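Long-range contact in putative phosphosugar isomerase (Clostridium difficile, PDB 3G68), which is probably a sugar-phosphate isomerase of the double-SIS type, related to the isomerase half of glucosamine-6-phosphate synthase: residues K209-I214 / T259-D264. Sequence-based numbering, arbitrary orientation.
Sequences KEIRII and TIFILD
I211 lays its CG2 methyl against the edge of the F261 ring, nearly in the ring plane and 3.5 Å from CD2. Because CG2 stands anti to the backbone N while CG1 swings beside it (chi1 -58°), one branch reaches the phenyl edge and the other lies alongside T259. The flat F261 ring also meets that of F286 on the next strand. Further along this face, I213 CG2 meets L263 CD1 at 3.8 Å; both residues touch helix 220-234. On the other face I214 lies beside I260, CD1 to CG2 at 3.8 Å, and I214 and I262 pack on helix 271-279. Beta-branched isoleucine suits extended strands, offering helices on each face a broad apolar surface. Five backbone bonds join the strands: E210 O, R212 O and I214 O accept from the N atoms of T259, F261 and L263, R212 N donates to T259 O, and I214 N to F261 O at 2.8 Å. Polar residues gather where the strands begin. T259, beta-branched too, holds with its hydroxyl a water that K209 N also binds; another donates to E210 OE1 and T259 O. E210 forms a salt bridge with R212 and a hydrogen bond to S258 OG. The strands run parallel, inclined by 18°, in the five-stranded sheet of a SIS domain, a three-layer alpha/beta/alpha fold with strand order 2-1-3-4-5, flavodoxin-like in topology.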
ATOM      1  N   LYS B 209      49.491 -38.774   5.502  1.00  8.67           N
ATOM      2  CA  LYS B 209      50.238 -40.029   5.506  1.00  8.10           C
ATOM      3  C   LYS B 209      49.392 -41.165   6.109  1.00  8.15           C
ATOM      4  O   LYS B 209      49.460 -42.269   5.617  1.00  5.43           O
ATOM      5  CB  LYS B 209      51.514 -39.874   6.318  1.00 10.88           C
ATOM      6  CG  LYS B 209      52.549 -38.945   5.654  1.00 14.40           C
ATOM      7  CD  LYS B 209      53.744 -38.712   6.524  1.00 20.79           C
ATOM      8  CE  LYS B 209      54.760 -37.795   5.830  1.00 28.37           C
ATOM      9  NZ  LYS B 209      54.132 -36.516   5.351  1.00 34.56           N
ATOM     10  N   GLU B 210      48.672 -40.890   7.199  1.00  6.16           N
ATOM     11  CA  GLU B 210      47.754 -41.870   7.813  1.00  7.94           C
ATOM     12  C   GLU B 210      46.771 -41.115   8.654  1.00  7.10           C
ATOM     13  O   GLU B 210      47.142 -40.132   9.353  1.00  8.09           O
ATOM     14  CB  GLU B 210      48.510 -42.963   8.581  1.00 10.27           C
ATOM     15  CG  GLU B 210      49.407 -42.521   9.704  1.00 11.87           C
ATOM     16  CD  GLU B 210      48.727 -42.482  11.051  1.00 15.54           C
ATOM     17  OE1 GLU B 210      47.499 -42.663  11.089  1.00 13.36           O
ATOM     18  OE2 GLU B 210      49.449 -42.270  12.093  1.00 12.45           O
ATOM     19  N   ILE B 211      45.526 -41.550   8.593  1.00  8.19           N
ATOM     20  CA  ILE B 211      44.439 -40.835   9.241  1.00  7.25           C
ATOM     21  C   ILE B 211      43.638 -41.705  10.199  1.00  7.69           C
ATOM     22  O   ILE B 211      43.432 -42.889   9.962  1.00  7.75           O
ATOM     23  CB  ILE B 211      43.442 -40.304   8.163  1.00  7.74           C
ATOM     24  CG1 ILE B 211      44.134 -39.387   7.145  1.00  7.23           C
ATOM     25  CG2 ILE B 211      42.265 -39.545   8.827  1.00  5.20           C
ATOM     26  CD1 ILE B 211      43.309 -39.080   5.889  1.00  6.36           C
ATOM     27  N   ARG B 212      43.159 -41.097  11.274  1.00  7.60           N
ATOM     28  CA  ARG B 212      42.227 -41.726  12.182  1.00  7.99           C
ATOM     29  C   ARG B 212      41.078 -40.730  12.401  1.00  9.35           C
ATOM     30  O   ARG B 212      41.307 -39.536  12.422  1.00 10.40           O
ATOM     31  CB  ARG B 212      42.897 -42.122  13.507  1.00  7.11           C
ATOM     32  CG  ARG B 212      43.855 -43.264  13.315  1.00 11.03           C
ATOM     33  CD  ARG B 212      44.352 -43.760  14.656  1.00 11.29           C
ATOM     34  NE  ARG B 212      45.301 -44.844  14.479  1.00  9.34           N
ATOM     35  CZ  ARG B 212      46.590 -44.679  14.260  1.00  6.59           C
ATOM     36  NH1 ARG B 212      47.147 -43.464  14.231  1.00 13.97           N
ATOM     37  NH2 ARG B 212      47.357 -45.752  14.088  1.00 12.26           N
ATOM     38  N   ILE B 213      39.849 -41.213  12.449  1.00  9.33           N
ATOM     39  CA  ILE B 213      38.672 -40.364  12.702  1.00 10.08           C
ATOM     40  C   ILE B 213      38.137 -40.819  14.059  1.00 10.19           C
ATOM     41  O   ILE B 213      38.031 -42.026  14.308  1.00  9.56           O
ATOM     42  CB  ILE B 213      37.570 -40.519  11.633  1.00 11.28           C
ATOM     43  CG1 ILE B 213      38.136 -40.257  10.245  1.00 11.28           C
ATOM     44  CG2 ILE B 213      36.392 -39.555  11.924  1.00  6.91           C
ATOM     45  CD1 ILE B 213      37.116 -40.544   9.115  1.00 12.87           C
ATOM     46  N   ILE B 214      37.842 -39.861  14.943  1.00 10.21           N
ATOM     47  CA  ILE B 214      37.271 -40.160  16.257  1.00 11.26           C
ATOM     48  C   ILE B 214      35.882 -39.522  16.288  1.00 12.05           C
ATOM     49  O   ILE B 214      35.760 -38.297  16.080  1.00  9.67           O
ATOM     50  CB  ILE B 214      38.122 -39.601  17.408  1.00  9.02           C
ATOM     51  CG1 ILE B 214      39.581 -40.042  17.272  1.00 10.52           C
ATOM     52  CG2 ILE B 214      37.524 -39.994  18.764  1.00  9.72           C
ATOM     53  CD1 ILE B 214      40.474 -39.482  18.330  1.00  6.94           C
ATOM     54  N   THR B 259      47.392 -37.914  11.200  1.00 10.56           N
ATOM     55  CA  THR B 259      46.301 -36.982  10.962  1.00 10.24           C
ATOM     56  C   THR B 259      45.087 -37.526  11.701  1.00  9.75           C
ATOM     57  O   THR B 259      44.758 -38.736  11.584  1.00  9.95           O
ATOM     58  CB  THR B 259      46.004 -36.820   9.490  1.00 10.04           C
ATOM     59  OG1 THR B 259      47.155 -36.261   8.832  1.00 10.49           O
ATOM     60  CG2 THR B 259      44.784 -35.878   9.287  1.00  8.61           C
ATOM     61  N   ILE B 260      44.397 -36.637  12.416  1.00 10.83           N
ATOM     62  CA  ILE B 260      43.189 -37.009  13.182  0.50  9.50           C
ATOM     63  C   ILE B 260      42.069 -36.017  12.936  1.00  9.08           C
ATOM     64  O   ILE B 260      42.263 -34.798  13.001  1.00  9.48           O
ATOM     65  CB  ILE B 260      43.368 -37.115  14.735  0.50  9.04           C
ATOM     66  CG1 ILE B 260      44.585 -37.948  15.114  0.50 10.97           C
ATOM     67  CG2 ILE B 260      42.122 -37.750  15.373  0.50  8.89           C
ATOM     68  CD1 ILE B 260      45.846 -37.201  15.016  0.50 10.80           C
ATOM     69  N   PHE B 261      40.891 -36.571  12.610  1.00  8.58           N
ATOM     70  CA  PHE B 261      39.658 -35.810  12.418  1.00  9.59           C
ATOM     71  C   PHE B 261      38.779 -36.162  13.608  1.00 10.41           C
ATOM     72  O   PHE B 261      38.556 -37.362  13.870  1.00  9.91           O
ATOM     73  CB  PHE B 261      38.937 -36.174  11.135  1.00  9.42           C
ATOM     74  CG  PHE B 261      39.651 -35.731   9.931  1.00  8.01           C
ATOM     75  CD1 PHE B 261      39.563 -34.402   9.522  1.00  9.30           C
ATOM     76  CD2 PHE B 261      40.454 -36.599   9.220  1.00  9.01           C
ATOM     77  CE1 PHE B 261      40.241 -33.948   8.420  1.00 11.47           C
ATOM     78  CE2 PHE B 261      41.139 -36.155   8.074  1.00 16.49           C
ATOM     79  CZ  PHE B 261      41.029 -34.828   7.675  1.00 13.46           C
ATOM     80  N   ILE B 262      38.342 -35.139  14.345  1.00  9.84           N
ATOM     81  CA  ILE B 262      37.430 -35.322  15.479  1.00 11.50           C
ATOM     82  C   ILE B 262      36.053 -34.775  15.077  1.00 11.63           C
ATOM     83  O   ILE B 262      35.903 -33.593  14.770  1.00 12.18           O
ATOM     84  CB  ILE B 262      37.956 -34.671  16.778  1.00 11.69           C
ATOM     85  CG1 ILE B 262      39.318 -35.326  17.149  1.00 16.44           C
ATOM     86  CG2 ILE B 262      36.946 -34.880  17.924  1.00 13.73           C
ATOM     87  CD1 ILE B 262      39.923 -34.927  18.508  1.00 16.34           C
ATOM     88  N   LEU B 263      35.071 -35.670  15.051  1.00 12.02           N
ATOM     89  CA  LEU B 263      33.680 -35.337  14.726  1.00 11.59           C
ATOM     90  C   LEU B 263      33.030 -35.099  16.088  1.00 12.68           C
ATOM     91  O   LEU B 263      32.698 -36.042  16.796  1.00 12.69           O
ATOM     92  CB  LEU B 263      33.041 -36.504  13.975  1.00  9.82           C
ATOM     93  CG  LEU B 263      33.738 -36.939  12.675  1.00 10.39           C
ATOM     94  CD1 LEU B 263      32.914 -38.081  12.000  1.00  9.19           C
ATOM     95  CD2 LEU B 263      33.883 -35.753  11.750  1.00 10.63           C
ATOM     96  N   ASP B 264      32.933 -33.831  16.465  1.00 14.25           N
ATOM     97  CA  ASP B 264      32.488 -33.420  17.793  1.00 15.35           C
ATOM     98  C   ASP B 264      30.990 -33.081  17.813  1.00 14.33           C
ATOM     99  O   ASP B 264      30.564 -31.998  17.395  1.00 13.32           O
ATOM    100  CB  ASP B 264      33.346 -32.249  18.288  1.00 16.43           C
ATOM    101  CG  ASP B 264      32.893 -31.713  19.650  1.00 17.86           C
ATOM    102  OD1 ASP B 264      32.186 -32.434  20.391  1.00 18.98           O
ATOM    103  OD2 ASP B 264      33.242 -30.560  19.963  1.00 22.19           O
TER
HETATM  104  O   HOH W   1      49.261 -37.732   8.031  1.00 11.85           O
HETATM  105  O   HOH W   2      46.299 -40.952  12.785  1.00 11.35           O